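Local coordinates for nitroreductase family protein (Clostridium novyi, PDB 3G14) that probably acts as an oxidoreductase, being a member of the FMN-dependent nitroreductase family, at residues Glu6-Arg11 with Ile111-Thr116; Lys12-Phe17 with Gly152-Ser157; Glu73-Ser78 with Val146-Leu151; Ile30-Met35 with Lys167-Tyr172. All blocks are in the same frame, centred on the assembly; numbering follows the deposited sequence.

From the N terminus, helix 4-10 reaches far along the chain in contact 1 to the end of helix 99-117, and the loop directly after it pairs in contact 2 with the loop leaving strand 144-151. Helix 24-35 then meets the loop before strand 173-175 in contact 4, while helix 70-77 lies on strand 144-151 in contact 3. Contact 3 is nested inside the loops closed by contacts 2 and 4; contact 1 crosses all three others, and contacts 2 and 4 cross each other. Contacts 1 and 2 share a sulfate. The ring of F17 joins contacts 2 and 3, A115 and L151 join contacts 1 and 3, and I111 packs from contact 1 onto helix 24-35 of contact 4.

Contact 1. Residues Glu6-Arg11 with Ile111-Thr116; sequences EVIKKR and IVLGAT. With SO4 (sulfate ion), chain E.
R11 lays the aliphatic part of its side chain against helix 99-117, with its CD 3.6 Å from CG1 of V112 and its CG 3.7 Å from OG1 of T116. CG is anti to the backbone N (chi1 -174°), which sends the chain toward this helix; bends at chi2 and chi3 then turn the guanidinium away to a sulfate. The ion sits at the edge of the group, in its plane: NH1 of R11 reaches sulfate O4 at 3.0 Å, nearly straight at 164°, and NH2 of R11 reaches sulfate O2 at 3.1 Å. R11 opens an Arg-X-Ser sequence that holds the FMN phosphate in related nitroreductases, so the sulfate, probably from the crystallisation liquor, may mark the phosphate site; S13 binds it too. Behind R11, V7 pushes CG1 to 3.3 Å from the carbonyl O of L113, and CG2 of T116 lies 3.8 Å from the carbonyl O of V7. CD1 of I8 touches CD2 of L113 at 3.8 Å. The helix segments 6-10 and 111-116 run almost perpendicular, at 101°. From the second subunit, F4 packs on V7 and L113, and the carbonyl O of R36 accepts a further bond from NH2 of R11.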
loop_
_atom_site.group_PDB
_atom_site.type_symbol
_atom_site.label_atom_id
_atom_site.label_comp_id
_atom_site.label_asym_id
_atom_site.label_seq_id
_atom_site.Cartn_x
_atom_site.Cartn_y
_atom_site.Cartn_z
ATOM N N GLU B 6 -17.094 3.399 1.582
ATOM C CA GLU B 6 -17.785 2.312 0.866
ATOM C C GLU B 6 -16.833 1.527 -0.018
ATOM O O GLU B 6 -16.979 0.322 -0.165
ATOM C CB GLU B 6 -18.944 2.840 0.009
ATOM C CG GLU B 6 -20.167 3.228 0.801
ATOM C CD GLU B 6 -20.610 2.124 1.755
ATOM O OE1 GLU B 6 -20.743 0.970 1.289
ATOM O OE2 GLU B 6 -20.809 2.410 2.964
ATOM N N VAL B 7 -15.855 2.199 -0.622
ATOM C CA VAL B 7 -14.870 1.469 -1.441
ATOM C C VAL B 7 -14.031 0.548 -0.543
ATOM O O VAL B 7 -13.784 -0.634 -0.837
ATOM C CB VAL B 7 -13.990 2.410 -2.303
ATOM C CG1 VAL B 7 -12.880 1.627 -3.010
ATOM C CG2 VAL B 7 -14.835 3.179 -3.320
ATOM N N ILE B 8 -13.618 1.067 0.602
ATOM C CA ILE B 8 -12.785 0.273 1.507
ATOM C C ILE B 8 -13.554 -0.969 1.976
ATOM O O ILE B 8 -12.980 -2.045 2.062
ATOM C CB ILE B 8 -12.349 1.121 2.751
ATOM C CG1 ILE B 8 -11.580 2.359 2.264
ATOM C CG2 ILE B 8 -11.564 0.243 3.790
ATOM C CD1 ILE B 8 -10.224 2.086 1.547
ATOM N N LYS B 9 -14.835 -0.770 2.310
ATOM C CA LYS B 9 -15.693 -1.833 2.802
ATOM C C LYS B 9 -16.016 -2.851 1.738
ATOM O O LYS B 9 -16.146 -4.040 2.049
ATOM C CB LYS B 9 -16.992 -1.279 3.392
ATOM C CG LYS B 9 -16.805 -0.559 4.707
ATOM C CD LYS B 9 -18.120 -0.065 5.245
ATOM C CE LYS B 9 -17.898 0.902 6.363
ATOM N NZ LYS B 9 -19.197 1.364 6.949
ATOM N N LYS B 10 -16.166 -2.415 0.493
ATOM C CA LYS B 10 -16.597 -3.326 -0.581
ATOM C C LYS B 10 -15.459 -4.193 -1.111
ATOM O O LYS B 10 -15.700 -5.267 -1.649
ATOM C CB LYS B 10 -17.235 -2.532 -1.731
ATOM C CG LYS B 10 -17.666 -3.387 -2.942
ATOM C CD LYS B 10 -18.797 -2.771 -3.749
ATOM C CE LYS B 10 -18.823 -3.243 -5.231
ATOM N NZ LYS B 10 -17.714 -2.661 -6.139
ATOM N N ARG B 11 -14.218 -3.722 -0.975
ATOM C CA ARG B 11 -13.082 -4.442 -1.519
ATOM C C ARG B 11 -13.008 -5.846 -0.939
ATOM O O ARG B 11 -12.999 -6.014 0.262
ATOM C CB ARG B 11 -11.758 -3.728 -1.230
ATOM C CG ARG B 11 -10.562 -4.398 -1.911
ATOM C CD ARG B 11 -9.313 -4.378 -1.046
ATOM N NE ARG B 11 -9.525 -4.886 0.296
ATOM C CZ ARG B 11 -9.585 -6.175 0.641
ATOM N NH1 ARG B 11 -9.478 -7.164 -0.266
ATOM N NH2 ARG B 11 -9.772 -6.469 1.920
ATOM N N ILE B 111 -4.307 0.606 -7.166
ATOM C CA ILE B 111 -4.886 -0.185 -8.300
ATOM C C ILE B 111 -6.097 -0.956 -7.800
ATOM O O ILE B 111 -7.207 -0.870 -8.365
ATOM C CB ILE B 111 -3.880 -1.218 -8.871
ATOM C CG1 ILE B 111 -2.630 -0.533 -9.457
ATOM C CG2 ILE B 111 -4.557 -2.120 -9.938
ATOM C CD1 ILE B 111 -2.872 0.209 -10.732
ATOM N N VAL B 112 -5.863 -1.711 -6.729
ATOM C CA VAL B 112 -6.884 -2.583 -6.131
ATOM C C VAL B 112 -8.105 -1.788 -5.659
ATOM O O VAL B 112 -9.254 -2.109 -6.006
ATOM C CB VAL B 112 -6.251 -3.472 -5.007
ATOM C CG1 VAL B 112 -7.323 -4.051 -4.050
ATOM C CG2 VAL B 112 -5.356 -4.553 -5.624
ATOM N N LEU B 113 -7.874 -0.734 -4.881
ATOM C CA LEU B 113 -9.003 0.071 -4.439
ATOM C C LEU B 113 -9.693 0.815 -5.589
ATOM O O LEU B 113 -10.934 0.954 -5.631
ATOM C CB LEU B 113 -8.556 1.033 -3.356
ATOM C CG LEU B 113 -8.100 0.412 -2.057
ATOM C CD1 LEU B 113 -7.468 1.506 -1.221
ATOM C CD2 LEU B 113 -9.295 -0.313 -1.310
ATOM N N GLY B 114 -8.909 1.308 -6.534
ATOM C CA GLY B 114 -9.482 1.953 -7.698
ATOM C C GLY B 114 -10.335 1.015 -8.549
ATOM O O GLY B 114 -11.414 1.402 -9.014
ATOM N N ALA B 115 -9.863 -0.227 -8.729
ATOM C CA ALA B 115 -10.679 -1.274 -9.402
ATOM C C ALA B 115 -12.024 -1.435 -8.736
ATOM O O ALA B 115 -13.038 -1.482 -9.416
ATOM C CB ALA B 115 -9.967 -2.633 -9.415
ATOM N N THR B 116 -12.023 -1.573 -7.409
ATOM C CA THR B 116 -13.250 -1.689 -6.636
ATOM C C THR B 116 -14.206 -0.510 -6.897
ATOM O O THR B 116 -15.397 -0.704 -7.166
ATOM C CB THR B 116 -12.951 -1.765 -5.132
ATOM O OG1 THR B 116 -11.997 -2.812 -4.876
ATOM C CG2 THR B 116 -14.249 -1.984 -4.349
HETATM S S SO4 E . -10.403 -10.355 1.683
HETATM O O1 SO4 E . -10.001 -11.561 2.390
HETATM O O2 SO4 E . -10.863 -9.320 2.610
HETATM O O3 SO4 E . -11.528 -10.652 0.793
HETATM O O4 SO4 E . -9.244 -9.841 0.952
#

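Contact 2. Residues Lys12-Phe17 with Gly152-Ser157. With SO4 (sulfate ion), chain E.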
loop_
_atom_site.group_PDB
_atom_site.type_symbol
_atom_site.label_atom_id
_atom_site.label_comp_id
_atom_site.label_asym_id
_atom_site.label_seq_id
_atom_site.Cartn_x
_atom_site.Cartn_y
_atom_site.Cartn_z
ATOM N N LYS B 12 -12.937 -6.848 -1.802
ATOM C CA LYS B 12 -12.665 -8.218 -1.362
ATOM C C LYS B 12 -11.849 -8.968 -2.391
ATOM O O LYS B 12 -11.770 -8.554 -3.547
ATOM C CB LYS B 12 -13.966 -8.956 -1.069
ATOM C CG LYS B 12 -14.896 -9.085 -2.249
ATOM C CD LYS B 12 -16.364 -9.294 -1.827
ATOM C CE LYS B 12 -16.607 -10.668 -1.197
ATOM N NZ LYS B 12 -15.882 -11.796 -1.897
ATOM N N SER B 13 -11.265 -10.090 -1.982
ATOM C CA SER B 13 -10.531 -10.924 -2.922
ATOM C C SER B 13 -11.527 -11.702 -3.781
ATOM O O SER B 13 -12.364 -12.429 -3.268
ATOM C CB SER B 13 -9.587 -11.884 -2.198
ATOM O OG SER B 13 -8.690 -11.148 -1.445
ATOM N N ILE B 14 -11.461 -11.507 -5.084
ATOM C CA ILE B 14 -12.408 -12.096 -5.992
ATOM C C ILE B 14 -11.651 -13.084 -6.854
ATOM O O ILE B 14 -10.517 -12.829 -7.302
ATOM C CB ILE B 14 -13.113 -11.021 -6.866
ATOM C CG1 ILE B 14 -13.986 -10.071 -6.004
ATOM C CG2 ILE B 14 -13.945 -11.690 -7.966
ATOM C CD1 ILE B 14 -15.119 -10.749 -5.285
ATOM N N LYS B 15 -12.258 -14.252 -7.033
ATOM C CA LYS B 15 -11.628 -15.342 -7.779
ATOM C C LYS B 15 -12.440 -15.753 -8.977
ATOM O O LYS B 15 -11.947 -16.534 -9.790
ATOM C CB LYS B 15 -11.403 -16.569 -6.881
ATOM C CG LYS B 15 -10.486 -16.290 -5.714
ATOM C CD LYS B 15 -9.054 -16.231 -6.137
ATOM C CE LYS B 15 -8.158 -16.114 -4.904
ATOM N NZ LYS B 15 -6.768 -15.745 -5.290
ATOM N N LYS B 16 -13.668 -15.222 -9.083
ATOM C CA LYS B 16 -14.593 -15.617 -10.119
ATOM C C LYS B 16 -15.111 -14.375 -10.805
ATOM O O LYS B 16 -15.612 -13.456 -10.152
ATOM C CB LYS B 16 -15.707 -16.473 -9.530
ATOM C CG LYS B 16 -15.163 -17.861 -9.177
ATOM C CD LYS B 16 -16.157 -18.719 -8.465
ATOM C CE LYS B 16 -15.624 -20.160 -8.344
ATOM N NZ LYS B 16 -15.078 -20.731 -9.638
ATOM N N PHE B 17 -14.962 -14.386 -12.125
ATOM C CA PHE B 17 -15.124 -13.219 -12.978
ATOM C C PHE B 17 -15.961 -13.519 -14.203
ATOM O O PHE B 17 -15.927 -14.632 -14.740
ATOM C CB PHE B 17 -13.760 -12.741 -13.464
ATOM C CG PHE B 17 -12.915 -12.177 -12.387
ATOM C CD1 PHE B 17 -13.094 -10.878 -11.963
ATOM C CD2 PHE B 17 -11.933 -12.941 -11.788
ATOM C CE1 PHE B 17 -12.336 -10.349 -10.984
ATOM C CE2 PHE B 17 -11.170 -12.430 -10.804
ATOM C CZ PHE B 17 -11.340 -11.155 -10.378
ATOM N N GLY B 152 -11.477 -7.852 -13.364
ATOM C CA GLY B 152 -12.692 -8.222 -14.092
ATOM C C GLY B 152 -13.950 -7.816 -13.332
ATOM O O GLY B 152 -13.909 -7.453 -12.163
ATOM N N VAL B 153 -15.078 -7.906 -13.999
ATOM C CA VAL B 153 -16.326 -7.818 -13.283
ATOM C C VAL B 153 -16.546 -9.106 -12.467
ATOM O O VAL B 153 -16.497 -10.196 -13.019
ATOM C CB VAL B 153 -17.480 -7.642 -14.252
ATOM C CG1 VAL B 153 -18.777 -7.551 -13.473
ATOM C CG2 VAL B 153 -17.218 -6.426 -15.121
ATOM N N PRO B 154 -16.758 -8.999 -11.149
ATOM C CA PRO B 154 -17.022 -10.245 -10.409
ATOM C C PRO B 154 -18.286 -10.954 -10.825
ATOM O O PRO B 154 -19.297 -10.300 -11.175
ATOM C CB PRO B 154 -17.167 -9.773 -8.961
ATOM C CG PRO B 154 -16.402 -8.448 -8.931
ATOM C CD PRO B 154 -16.730 -7.837 -10.252
ATOM N N LYS B 155 -18.242 -12.282 -10.778
ATOM C CA LYS B 155 -19.459 -13.071 -10.854
ATOM C C LYS B 155 -20.294 -12.798 -9.608
ATOM O O LYS B 155 -19.768 -12.582 -8.511
ATOM C CB LYS B 155 -19.166 -14.564 -10.979
ATOM C CG LYS B 155 -18.556 -14.938 -12.321
ATOM C CD LYS B 155 -18.930 -16.334 -12.744
ATOM C CE LYS B 155 -18.203 -16.711 -14.031
ATOM N NZ LYS B 155 -18.487 -18.110 -14.448
ATOM N N ASP B 156 -21.608 -12.783 -9.792
ATOM C CA ASP B 156 -22.537 -12.504 -8.688
ATOM C C ASP B 156 -22.255 -13.368 -7.453
ATOM O O ASP B 156 -22.303 -12.889 -6.325
ATOM C CB ASP B 156 -23.972 -12.719 -9.159
ATOM C CG ASP B 156 -24.381 -11.758 -10.282
ATOM O OD1 ASP B 156 -23.868 -10.616 -10.322
ATOM O OD2 ASP B 156 -25.225 -12.150 -11.122
ATOM N N SER B 157 -21.949 -14.640 -7.684
ATOM C CA SER B 157 -21.459 -15.528 -6.642
ATOM C C SER B 157 -20.297 -14.887 -5.895
ATOM O O SER B 157 -20.330 -14.780 -4.671
ATOM C CB SER B 157 -21.002 -16.849 -7.265
ATOM O OG SER B 157 -21.871 -17.220 -8.328
HETATM S S SO4 E . -10.403 -10.355 1.683
HETATM O O1 SO4 E . -10.001 -11.561 2.390
HETATM O O2 SO4 E . -10.863 -9.320 2.610
HETATM O O3 SO4 E . -11.528 -10.652 0.793
HETATM O O4 SO4 E . -9.244 -9.841 0.952
#
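A single beta bridge between F17 and P154, a non-hydrogen-bonded antiparallel pair, ties the loop that carries the family's Arg-X-Ser sequence to the loop leaving strand 144-151. One of its hydrogen bonds runs from K155 N to K16 O, 2.9 Å long and close to straight (168°), though the donor stands above the carbonyl plane; just beyond the segment, V153 and E18 are joined by another. A CA-H...O contact from F17 CA to V153 O, 3.3 Å, supports it. The F17 ring lies close beside G152: its CD1 comes to 3.4 Å from CA of G152, and G152 O lies at the ring edge, in plane. The absence of a side chain at G152 leaves that place to the phenyl group. I14 covers the rim of one ring face with CG2, the same atom that meets CB of P154 at 3.9 Å. Nearer helix 4-10, S13 grips the sulfate twice, through N to O3 and through OG to O4, each bond 2.8 Å long. Backbone bonds from I14 to T122 and from G152 to G121 fasten both loops to the loop after helix 99-117, while F17 rests on A74 of helix 70-77.

Contact 3. Residues Glu73-Ser78 with Val146-Leu151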
loop_
_atom_site.group_PDB
_atom_site.type_symbol
_atom_site.label_atom_id
_atom_site.label_comp_id
_atom_site.label_asym_id
_atom_site.label_seq_id
_atom_site.Cartn_x
_atom_site.Cartn_y
_atom_site.Cartn_z
ATOM N N GLU B 73 -6.735 -19.865 -11.641
ATOM C CA GLU B 73 -8.001 -19.818 -12.414
ATOM C C GLU B 73 -8.531 -18.402 -12.562
ATOM O O GLU B 73 -9.056 -18.076 -13.637
ATOM C CB GLU B 73 -9.055 -20.735 -11.807
ATOM C CG GLU B 73 -8.615 -22.173 -11.908
ATOM C CD GLU B 73 -9.428 -23.124 -11.107
ATOM O OE1 GLU B 73 -10.490 -22.717 -10.581
ATOM O OE2 GLU B 73 -9.010 -24.306 -11.059
ATOM N N ALA B 74 -8.316 -17.547 -11.537
ATOM C CA ALA B 74 -8.743 -16.133 -11.591
ATOM C C ALA B 74 -7.998 -15.409 -12.760
ATOM O O ALA B 74 -8.590 -14.654 -13.543
ATOM C CB ALA B 74 -8.475 -15.406 -10.247
ATOM N N VAL B 75 -6.721 -15.710 -12.909
ATOM C CA VAL B 75 -5.919 -15.159 -13.994
ATOM C C VAL B 75 -6.375 -15.711 -15.356
ATOM O O VAL B 75 -6.430 -14.980 -16.347
ATOM C CB VAL B 75 -4.392 -15.428 -13.794
ATOM C CG1 VAL B 75 -3.608 -15.091 -15.097
ATOM C CG2 VAL B 75 -3.811 -14.572 -12.569
ATOM N N LEU B 76 -6.704 -17.007 -15.415
ATOM C CA LEU B 76 -7.171 -17.594 -16.673
ATOM C C LEU B 76 -8.500 -16.994 -17.112
ATOM O O LEU B 76 -8.744 -16.778 -18.302
ATOM C CB LEU B 76 -7.322 -19.103 -16.582
ATOM C CG LEU B 76 -6.051 -19.957 -16.425
ATOM C CD1 LEU B 76 -6.463 -21.425 -16.117
ATOM C CD2 LEU B 76 -5.194 -19.871 -17.678
ATOM N N ASN B 77 -9.364 -16.790 -16.143
ATOM C CA ASN B 77 -10.787 -16.575 -16.401
ATOM C C ASN B 77 -11.232 -15.134 -16.296
ATOM O O ASN B 77 -12.410 -14.882 -16.364
ATOM C CB ASN B 77 -11.622 -17.466 -15.475
ATOM C CG ASN B 77 -11.355 -18.951 -15.722
ATOM O OD1 ASN B 77 -11.057 -19.355 -16.850
ATOM N ND2 ASN B 77 -11.473 -19.764 -14.674
ATOM N N SER B 78 -10.305 -14.190 -16.150
ATOM C CA SER B 78 -10.608 -12.750 -16.170
ATOM C C SER B 78 -10.135 -12.099 -17.485
ATOM O O SER B 78 -9.233 -12.616 -18.112
ATOM C CB SER B 78 -9.939 -12.033 -15.007
ATOM O OG SER B 78 -8.552 -12.341 -14.916
ATOM N N VAL B 146 6.716 -7.789 -8.190
ATOM C CA VAL B 146 6.245 -7.624 -6.813
ATOM C C VAL B 146 4.934 -8.379 -6.527
ATOM O O VAL B 146 4.824 -9.121 -5.546
ATOM C CB VAL B 146 6.154 -6.115 -6.439
ATOM C CG1 VAL B 146 5.598 -5.894 -4.995
ATOM C CG2 VAL B 146 7.511 -5.379 -6.621
ATOM N N ALA B 147 3.929 -8.138 -7.362
ATOM C CA ALA B 147 2.606 -8.698 -7.214
ATOM C C ALA B 147 1.894 -8.559 -8.535
ATOM O O ALA B 147 2.381 -7.897 -9.445
ATOM C CB ALA B 147 1.804 -8.005 -6.067
ATOM N N LEU B 148 0.792 -9.276 -8.636
ATOM C CA LEU B 148 -0.097 -9.201 -9.787
ATOM C C LEU B 148 -1.532 -9.413 -9.313
ATOM O O LEU B 148 -1.779 -9.940 -8.234
ATOM C CB LEU B 148 0.354 -10.218 -10.857
ATOM C CG LEU B 148 0.344 -11.716 -10.531
ATOM C CD1 LEU B 148 -1.005 -12.373 -10.881
ATOM C CD2 LEU B 148 1.498 -12.415 -11.251
ATOM N N THR B 149 -2.491 -9.013 -10.138
ATOM C CA THR B 149 -3.893 -9.252 -9.849
ATOM C C THR B 149 -4.707 -9.429 -11.126
ATOM O O THR B 149 -4.494 -8.685 -12.134
ATOM C CB THR B 149 -4.485 -8.061 -9.031
ATOM O OG1 THR B 149 -5.910 -8.220 -8.857
ATOM C CG2 THR B 149 -4.218 -6.751 -9.739
ATOM N N PRO B 150 -5.675 -10.370 -11.096
ATOM C CA PRO B 150 -6.686 -10.342 -12.150
ATOM C C PRO B 150 -7.520 -9.050 -12.024
ATOM O O PRO B 150 -7.563 -8.426 -10.974
ATOM C CB PRO B 150 -7.584 -11.531 -11.811
ATOM C CG PRO B 150 -7.389 -11.703 -10.289
ATOM C CD PRO B 150 -5.963 -11.413 -10.079
ATOM N N LEU B 151 -8.178 -8.685 -13.102
ATOM C CA LEU B 151 -9.079 -7.519 -13.121
ATOM C C LEU B 151 -10.280 -7.944 -13.942
ATOM O O LEU B 151 -10.123 -8.377 -15.091
ATOM C CB LEU B 151 -8.376 -6.326 -13.772
ATOM C CG LEU B 151 -9.190 -5.025 -13.662
ATOM C CD1 LEU B 151 -9.115 -4.574 -12.212
ATOM C CD2 LEU B 151 -8.657 -3.969 -14.637
#
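V75 and P150 mark the nearest backbone approach, CA to CA 5.2 Å, where helix segment 73-77 passes strand 146-151 at 48° with the axes 7.7 Å apart. The ring of P150 fits against the C-terminal part of the helix. Its CG meets CB of A74 at 3.9 Å, and its CB lies 3.4 Å from OG of S78. That hydroxyl is turned inward to the helix: with OG between the backbone N and the carbonyl carbon (chi1 51°), S78 OG donates to A74 O at 2.7 Å, tilted somewhat from the carbonyl plane. The bond ties S78 back to A74 and holds the hydroxyl beside the proline, so this buried group has a partner within its own segment, with M80 O as a weak second one. Two residues back along the strand, CD1 of L148 touches CG2 of V75 at 3.9 Å, the two side chains crossing at about a right angle. This is helix-on-sheet packing of the nitroreductase alpha/beta fold: helices 70-77 and 54-63 cover one side of strand 144-151, where I60 also touches V75 and L148, and helix 99-117 covers the other, where A115 meets L151. T149 and L151 point to that second side. T149 OG1 donates to P150 O at 2.7 Å and is also bonded to the backbone N of C123. Along its edge the strand pairs antiparallel with strand 80-86, through T149 with I82 and L151 with M80. At the far end, V146 O is bonded to NZ of K97 from the second subunit.

Contact 4. Residues Ile30-Met35 with Lys167-Tyr172. With GOL (glycerol), chain I.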
loop_
_atom_site.group_PDB
_atom_site.type_symbol
_atom_site.label_atom_id
_atom_site.label_comp_id
_atom_site.label_asym_id
_atom_site.label_seq_id
_atom_site.Cartn_x
_atom_site.Cartn_y
_atom_site.Cartn_z
ATOM N N ILE B 30 -7.957 3.900 -13.077
ATOM C CA ILE B 30 -7.287 3.036 -12.074
ATOM C C ILE B 30 -5.762 3.286 -12.087
ATOM O O ILE B 30 -5.116 3.487 -11.032
ATOM C CB ILE B 30 -7.664 1.553 -12.345
ATOM C CG1 ILE B 30 -9.184 1.370 -12.158
ATOM C CG2 ILE B 30 -6.870 0.597 -11.449
ATOM C CD1 ILE B 30 -9.740 0.069 -12.774
ATOM N N ILE B 31 -5.164 3.291 -13.287
ATOM C CA ILE B 31 -3.729 3.527 -13.367
ATOM C C ILE B 31 -3.366 4.939 -12.862
ATOM O O ILE B 31 -2.352 5.144 -12.187
ATOM C CB ILE B 31 -3.153 3.267 -14.789
ATOM C CG1 ILE B 31 -3.449 1.822 -15.255
ATOM C CG2 ILE B 31 -1.613 3.488 -14.778
ATOM C CD1 ILE B 31 -2.917 0.660 -14.340
ATOM N N ASP B 32 -4.171 5.937 -13.226
ATOM C CA ASP B 32 -4.009 7.286 -12.711
ATOM C C ASP B 32 -4.020 7.345 -11.177
ATOM O O ASP B 32 -3.204 8.029 -10.574
ATOM C CB ASP B 32 -5.105 8.197 -13.251
ATOM C CG ASP B 32 -4.908 9.623 -12.836
ATOM O OD1 ASP B 32 -3.904 10.241 -13.257
ATOM O OD2 ASP B 32 -5.746 10.113 -12.075
HETATM N N MSE B 33 -4.918 6.595 -10.555
HETATM C CA MSE B 33 -4.907 6.504 -9.092
HETATM C C MSE B 33 -3.566 5.986 -8.575
HETATM O O MSE B 33 -3.041 6.522 -7.631
HETATM C CB MSE B 33 -6.105 5.710 -8.601
HETATM C CG MSE B 33 -7.411 6.516 -8.929
HETATM SE SE MSE B 33 -8.989 5.616 -8.289
HETATM C CE MSE B 33 -10.046 5.714 -9.926
ATOM N N ALA B 34 -2.984 4.994 -9.226
ATOM C CA ALA B 34 -1.643 4.532 -8.882
ATOM C C ALA B 34 -0.574 5.599 -9.098
ATOM O O ALA B 34 0.335 5.754 -8.273
ATOM C CB ALA B 34 -1.304 3.244 -9.642
HETATM N N MSE B 35 -0.686 6.347 -10.196
HETATM C CA MSE B 35 0.267 7.414 -10.506
HETATM C C MSE B 35 0.259 8.473 -9.405
HETATM O O MSE B 35 1.268 9.150 -9.189
HETATM C CB MSE B 35 -0.050 8.060 -11.849
HETATM C CG MSE B 35 0.129 7.139 -13.043
HETATM SE SE MSE B 35 1.936 6.571 -13.337
HETATM C CE MSE B 35 1.944 4.982 -12.244
ATOM N N LYS B 167 3.451 12.792 -13.483
ATOM C CA LYS B 167 3.992 11.691 -14.270
ATOM C C LYS B 167 3.159 11.477 -15.536
ATOM O O LYS B 167 1.938 11.627 -15.512
ATOM C CB LYS B 167 3.958 10.401 -13.447
ATOM C CG LYS B 167 4.677 10.488 -12.128
ATOM C CD LYS B 167 4.379 9.268 -11.228
ATOM C CE LYS B 167 4.501 9.653 -9.773
ATOM N NZ LYS B 167 4.569 8.463 -8.904
ATOM N N ASP B 168 3.817 11.139 -16.638
ATOM C CA ASP B 168 3.079 10.688 -17.810
ATOM C C ASP B 168 2.875 9.189 -17.674
ATOM O O ASP B 168 3.852 8.456 -17.803
ATOM C CB ASP B 168 3.840 10.984 -19.102
ATOM C CG ASP B 168 3.079 10.530 -20.337
ATOM O OD1 ASP B 168 1.904 10.061 -20.209
ATOM O OD2 ASP B 168 3.654 10.656 -21.437
HETATM N N MSE B 169 1.637 8.738 -17.437
HETATM C CA MSE B 169 1.375 7.299 -17.205
HETATM C C MSE B 169 1.848 6.455 -18.384
HETATM O O MSE B 169 2.139 5.288 -18.208
HETATM C CB MSE B 169 -0.105 6.973 -16.909
HETATM C CG MSE B 169 -0.990 6.687 -18.130
HETATM SE SE MSE B 169 -2.846 6.215 -17.642
HETATM C CE MSE B 169 -2.666 6.955 -15.928
ATOM N N ASP B 170 1.943 7.053 -19.576
ATOM C CA ASP B 170 2.418 6.304 -20.732
ATOM C C ASP B 170 3.810 5.710 -20.505
ATOM O O ASP B 170 4.070 4.598 -20.962
ATOM C CB ASP B 170 2.358 7.163 -22.004
ATOM C CG ASP B 170 2.844 6.427 -23.222
ATOM O OD1 ASP B 170 2.281 5.371 -23.575
ATOM O OD2 ASP B 170 3.809 6.920 -23.825
ATOM N N GLU B 171 4.670 6.404 -19.749
ATOM C CA GLU B 171 6.011 5.874 -19.386
ATOM C C GLU B 171 5.973 4.700 -18.376
ATOM O O GLU B 171 7.000 4.083 -18.097
ATOM C CB GLU B 171 6.861 6.973 -18.739
ATOM N N TYR B 172 4.806 4.422 -17.818
ATOM C CA TYR B 172 4.701 3.506 -16.669
ATOM C C TYR B 172 3.701 2.377 -16.886
ATOM O O TYR B 172 3.433 1.633 -15.960
ATOM C CB TYR B 172 4.333 4.278 -15.401
ATOM C CG TYR B 172 5.356 5.304 -14.990
ATOM C CD1 TYR B 172 6.432 4.960 -14.174
ATOM C CD2 TYR B 172 5.246 6.635 -15.417
ATOM C CE1 TYR B 172 7.388 5.917 -13.793
ATOM C CE2 TYR B 172 6.190 7.603 -15.030
ATOM C CZ TYR B 172 7.267 7.222 -14.233
ATOM O OH TYR B 172 8.201 8.158 -13.865
HETATM C C1 GOL I . 0.674 12.062 -10.954
HETATM O O1 GOL I . 2.048 11.813 -11.138
HETATM C C2 GOL I . -0.027 12.147 -12.310
HETATM O O2 GOL I . 0.487 11.257 -13.294
HETATM C C3 GOL I . -1.521 11.923 -12.130
HETATM O O3 GOL I . -2.231 12.636 -13.120
HETATM O O HOH W 1 2.956 6.518 -8.688
#
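M35 and M169, both selenomethionines, interlock on the packed side of this contact. CG of M35 meets CB of M169 at 3.9 Å. Bent at chi2 and chi3, M35 carries SE on to Y172, 4.6 Å from the centroid of the Y172 ring and 41° off its normal. M169 leaves the backbone with CG between N and the carbonyl carbon (chi1 89°) and ends with CE 3.3 Å from D32 N and 3.8 Å from CG2 of I31. The other side is polar, and across the protein itself only weakly bonded, with water and glycerol between the segments. K167 stretches along the end of helix 24-35, but its NZ makes only a weak bond to M35 O at 3.4 Å; a water links NZ to A34 O, while its stronger protein partner is OG1 of T44. A glycerol, probably from the crystallisation liquor, bridges the two segments on this side: K167 N donates to its O1 and its O3 to D32 OD1, both at 2.9 Å. OD2 of D32 is held by R36 and by Y5 of the second subunit. The packed side includes an oblique Met-aromatic contact, and the 167-172 loop forms an Asx turn at D168 before entering strand 173-175.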